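Local coordinates for Mypaa.01249.c (Mycobacterium paratuberculosis, PDB 3RD5), which is a putative oxidoreductase of the short-chain dehydrogenase/reductase family whose reaction and substrate are not established, at residues Ala30-Glu35 against Arg233-Ala238; Val89-Ala94 against Tyr237-Asp242. One frame throughout, in Å; residues are numbered along the deposited sequence.

In the fold
Both interactions use helix 226-240, which lies on the same face of the Rossmann-type sheet as helix 27-38. In interaction 1 it packs helix against helix on 27-38; in interaction 2 its C-terminal turn rests on strand 87-92, a central strand of the sheet. The residues that touch are mostly buried in the first and entirely so in the second. Interaction 1 mixes methyl packing with a water bridge and has a charged outer margin, whereas interaction 2 is small and apolar between its side chains. The two join directly: Ile91 CG2 lies 3.6 Å from Thr235 CG2, and Ile91 also touches Thr32.

Interaction 1: residues Ala30-Glu35 against Arg233-Ala238; sequences AVTARE and RQTLYA
Thr32 meets Thr235 and Leu236 where two helices on one face of the Rossmann-type sheet, 27-38 and 226-240, pack together; the short segments cross at -46° with their axes 9.6 Å apart. Helix 27-38 directly follows the first strand, 18-22, in the beta-alpha order of the SDR fold. Earlier in the segment, Val31 turns its side chain to Ala228, Asp229 and Ala232, in the part of helix 226-240 that leads into Arg233-Ala238. Thr32 divides its two branches between different tasks. Its CG2, anti to the backbone N, lies 4.1 Å from Thr235 CG2 and also touches the CD2 methyl of Leu236; the threonine and leucine side chains lie alongside but run opposite ways. The hydroxyl OG1, beside the backbone N, bonds to Leu28 O within its own helix and accepts a hydrogen bond from a water at 2.9 Å. That water also lies 2.7 Å from Thr235 OG1, so the two helices share a polar bridge next to their methyl contact. Two residues on, Arg34 NH2 donates a nearly straight hydrogen bond (178°), part of a salt bridge, in its guanidinium plane to the anti side of Glu35 OE2, and pairs with Asp229 as well. Glu35 OE1 is taken by Arg38, so the carboxylate is gripped from within its own helix while the aliphatic base of the side chain faces the partner. There Leu236 comes in roughly perpendicular to the glutamate chain, its CD1 3.7 Å from Glu35 CB and 3.8 Å from Glu35 CG.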
# COMPACT_ATOMS: atom_id res chain seq x y z
N ALA A 30 2.74 11.40 4.87
CA ALA A 30 2.50 12.83 4.95
C ALA A 30 2.99 13.55 3.70
O ALA A 30 2.27 14.40 3.16
CB ALA A 30 3.14 13.42 6.18
N VAL A 31 4.18 13.22 3.22
CA VAL A 31 4.72 13.86 2.02
C VAL A 31 3.92 13.47 0.79
O VAL A 31 3.64 14.29 -0.09
CB VAL A 31 6.22 13.58 1.83
CG1 VAL A 31 6.72 14.16 0.48
CG2 VAL A 31 7.04 14.14 3.02
N THR A 32 3.50 12.20 0.72
CA THR A 32 2.73 11.74 -0.42
C THR A 32 1.41 12.58 -0.50
O THR A 32 1.05 13.08 -1.56
CB THR A 32 2.41 10.25 -0.32
OG1 THR A 32 3.64 9.50 -0.18
CG2 THR A 32 1.70 9.77 -1.56
N ALA A 33 0.75 12.73 0.64
CA ALA A 33 -0.47 13.54 0.73
C ALA A 33 -0.21 14.99 0.38
O ALA A 33 -0.97 15.59 -0.40
CB ALA A 33 -1.07 13.43 2.13
N ARG A 34 0.85 15.54 0.96
CA ARG A 34 1.21 16.96 0.77
C ARG A 34 1.39 17.27 -0.71
O ARG A 34 0.88 18.29 -1.22
CB ARG A 34 2.48 17.31 1.58
CG ARG A 34 2.91 18.75 1.52
CD ARG A 34 4.31 18.92 2.10
NE ARG A 34 5.35 18.45 1.15
CZ ARG A 34 6.59 18.08 1.47
NH1 ARG A 34 7.01 18.05 2.74
NH2 ARG A 34 7.42 17.74 0.51
N GLU A 35 2.15 16.44 -1.43
CA GLU A 35 2.46 16.73 -2.83
C GLU A 35 1.24 16.57 -3.72
O GLU A 35 1.02 17.36 -4.64
CB GLU A 35 3.61 15.85 -3.33
CG GLU A 35 4.94 16.09 -2.63
CD GLU A 35 5.61 17.42 -2.98
OE1 GLU A 35 5.26 18.06 -3.96
OE2 GLU A 35 6.60 17.77 -2.28
N ARG A 233 8.60 10.07 -3.35
CA ARG A 233 8.81 10.23 -4.79
C ARG A 233 8.40 9.00 -5.58
O ARG A 233 7.81 9.06 -6.65
CB ARG A 233 10.26 10.57 -5.06
CG ARG A 233 10.64 10.79 -6.52
CD ARG A 233 12.15 10.89 -6.73
NE ARG A 233 12.69 12.04 -6.04
CZ ARG A 233 13.99 12.23 -5.86
NH1 ARG A 233 14.85 11.32 -6.26
NH2 ARG A 233 14.41 13.32 -5.22
N GLN A 234 8.76 7.85 -5.02
CA GLN A 234 8.55 6.58 -5.70
C GLN A 234 7.05 6.31 -5.83
O GLN A 234 6.54 5.95 -6.91
CB GLN A 234 9.28 5.45 -4.97
CG GLN A 234 10.70 5.75 -4.46
CD GLN A 234 11.65 6.32 -5.47
OE1 GLN A 234 11.62 5.91 -6.66
NE2 GLN A 234 12.53 7.25 -5.02
N THR A 235 6.33 6.46 -4.72
CA THR A 235 4.88 6.31 -4.72
C THR A 235 4.20 7.31 -5.67
O THR A 235 3.27 6.96 -6.39
CB THR A 235 4.31 6.50 -3.33
OG1 THR A 235 4.95 5.59 -2.42
CG2 THR A 235 2.81 6.26 -3.29
N LEU A 236 4.67 8.55 -5.64
CA LEU A 236 4.07 9.62 -6.45
C LEU A 236 4.21 9.35 -7.96
O LEU A 236 3.32 9.66 -8.74
CB LEU A 236 4.68 10.97 -6.04
CG LEU A 236 4.27 11.49 -4.65
CD1 LEU A 236 5.19 12.65 -4.17
CD2 LEU A 236 2.78 11.90 -4.63
N TYR A 237 5.34 8.76 -8.35
CA TYR A 237 5.53 8.33 -9.73
C TYR A 237 4.53 7.21 -10.10
O TYR A 237 3.82 7.30 -11.10
CB TYR A 237 6.98 7.86 -9.91
CG TYR A 237 7.41 7.47 -11.31
CD1 TYR A 237 7.14 6.21 -11.79
CD2 TYR A 237 8.17 8.31 -12.07
CE1 TYR A 237 7.63 5.78 -13.03
CE2 TYR A 237 8.66 7.88 -13.31
CZ TYR A 237 8.39 6.62 -13.75
OH TYR A 237 8.90 6.22 -14.98
N ALA A 238 4.40 6.20 -9.24
CA ALA A 238 3.42 5.13 -9.47
C ALA A 238 1.97 5.65 -9.51
O ALA A 238 1.16 5.16 -10.28
CB ALA A 238 3.56 4.03 -8.41
O HOH W 1 3.82 6.59 -0.13

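Interaction 2: residues Val89-Ala94 against Tyr237-Asp242; sequences VLINNA and YAASQD
Ile91 reaches the last turn of helix 226-240 with the end of its longer branch, CD1 lying 4.1 Å from the CB methyl of Ala239. CG1 stands anti to the carbonyl carbon (chi1 -52°) and the chain is then extended at chi2 (-179°), which carries CD1 out from the strand to the helix, while CG2 branches off anti to the backbone N. Thr32 and Leu36 of helix 27-38 also touch this isoleucine, so it fills the angle between two helices and the sheet. Val89, two residues earlier and on the same face of the strand, makes a looser approach: its CG2 comes to 4.4 Å from Ala239 O. Strand 87-92 runs beside the first strand, 18-22, in the parallel part of the Rossmann-type sheet of the SDR family, and Val89 and Ile91 are tied to that neighbour by backbone hydrogen bonds. At the end of the strand an inverse gamma turn is centred on Asn92, with a weak bond from Asn93 N to Ile91 O. On the partner segment, Tyr237 O accepts from both Ser240 N, at 3.2 Å, and Gln241 N, at 3.0 Å. Gln241 then folds back on the tyrosine, its CG 3.7 Å above the plane of the Tyr237 ring and over the ring centre, while Trp6 meets the same ring edge-to-face.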
# COMPACT_ATOMS: atom_id res chain seq x y z
N VAL A 89 -7.83 7.19 -7.05
CA VAL A 89 -6.61 6.46 -6.72
C VAL A 89 -6.69 6.03 -5.26
O VAL A 89 -7.03 6.85 -4.39
CB VAL A 89 -5.38 7.33 -6.94
CG1 VAL A 89 -4.07 6.61 -6.56
CG2 VAL A 89 -5.30 7.80 -8.41
N LEU A 90 -6.32 4.77 -4.99
CA LEU A 90 -6.13 4.26 -3.63
C LEU A 90 -4.66 3.96 -3.45
O LEU A 90 -4.09 3.22 -4.27
CB LEU A 90 -6.92 2.95 -3.41
CG LEU A 90 -6.62 2.19 -2.14
CD1 LEU A 90 -6.94 2.97 -0.86
CD2 LEU A 90 -7.42 0.85 -2.14
N ILE A 91 -4.05 4.52 -2.42
CA ILE A 91 -2.65 4.30 -2.06
C ILE A 91 -2.58 3.58 -0.74
O ILE A 91 -2.89 4.14 0.31
CB ILE A 91 -1.83 5.60 -2.04
CG1 ILE A 91 -1.99 6.37 -3.36
CG2 ILE A 91 -0.31 5.27 -1.74
CD1 ILE A 91 -1.18 7.67 -3.48
N ASN A 92 -2.17 2.30 -0.80
CA ASN A 92 -2.01 1.42 0.36
C ASN A 92 -0.58 1.63 0.88
O ASN A 92 0.36 0.90 0.54
CB ASN A 92 -2.27 -0.04 -0.02
CG ASN A 92 -3.69 -0.30 -0.44
OD1 ASN A 92 -4.63 0.28 0.12
ND2 ASN A 92 -3.86 -1.23 -1.41
N ASN A 93 -0.41 2.69 1.65
CA ASN A 93 0.89 3.17 2.14
C ASN A 93 1.24 2.82 3.56
O ASN A 93 2.43 2.67 3.88
CB ASN A 93 0.92 4.73 1.95
CG ASN A 93 1.96 5.42 2.78
OD1 ASN A 93 3.11 5.62 2.32
ND2 ASN A 93 1.61 5.80 3.99
N ALA A 94 0.24 2.71 4.44
CA ALA A 94 0.51 2.50 5.86
C ALA A 94 1.28 1.22 6.07
O ALA A 94 0.98 0.20 5.47
CB ALA A 94 -0.80 2.41 6.65
N TYR A 237 5.34 8.76 -8.35
CA TYR A 237 5.53 8.33 -9.73
C TYR A 237 4.53 7.21 -10.10
O TYR A 237 3.82 7.30 -11.10
CB TYR A 237 6.98 7.86 -9.91
CG TYR A 237 7.41 7.47 -11.31
CD1 TYR A 237 7.14 6.21 -11.79
CD2 TYR A 237 8.17 8.31 -12.07
CE1 TYR A 237 7.63 5.78 -13.03
CE2 TYR A 237 8.66 7.88 -13.31
CZ TYR A 237 8.39 6.62 -13.75
OH TYR A 237 8.90 6.22 -14.98
N ALA A 238 4.40 6.20 -9.24
CA ALA A 238 3.42 5.13 -9.47
C ALA A 238 1.97 5.65 -9.51
O ALA A 238 1.16 5.16 -10.28
CB ALA A 238 3.56 4.03 -8.41
N ALA A 239 1.68 6.67 -8.71
CA ALA A 239 0.31 7.23 -8.66
C ALA A 239 -0.06 8.08 -9.83
O ALA A 239 -1.25 8.29 -10.05
CB ALA A 239 0.14 8.04 -7.38
N SER A 240 0.94 8.56 -10.58
CA SER A 240 0.71 9.59 -11.59
C SER A 240 1.05 9.23 -13.03
O SER A 240 0.57 9.93 -13.94
CB SER A 240 1.44 10.87 -11.19
OG SER A 240 2.84 10.70 -11.19
N GLN A 241 1.96 8.28 -13.26
CA GLN A 241 2.49 8.04 -14.60
C GLN A 241 1.71 6.97 -15.34
O GLN A 241 1.07 6.14 -14.74
CB GLN A 241 3.97 7.66 -14.52
CG GLN A 241 4.83 8.70 -13.84
CD GLN A 241 4.73 10.09 -14.45
OE1 GLN A 241 4.18 11.08 -13.85
NE2 GLN A 241 5.24 10.20 -15.67
N ASP A 242 1.80 6.98 -16.67
CA ASP A 242 1.04 6.04 -17.51
C ASP A 242 1.83 4.75 -17.62
O ASP A 242 2.63 4.58 -18.54
CB ASP A 242 0.79 6.63 -18.91
CG ASP A 242 -0.08 5.75 -19.76
OD1 ASP A 242 -0.58 4.72 -19.30
OD2 ASP A 242 -0.25 6.10 -20.95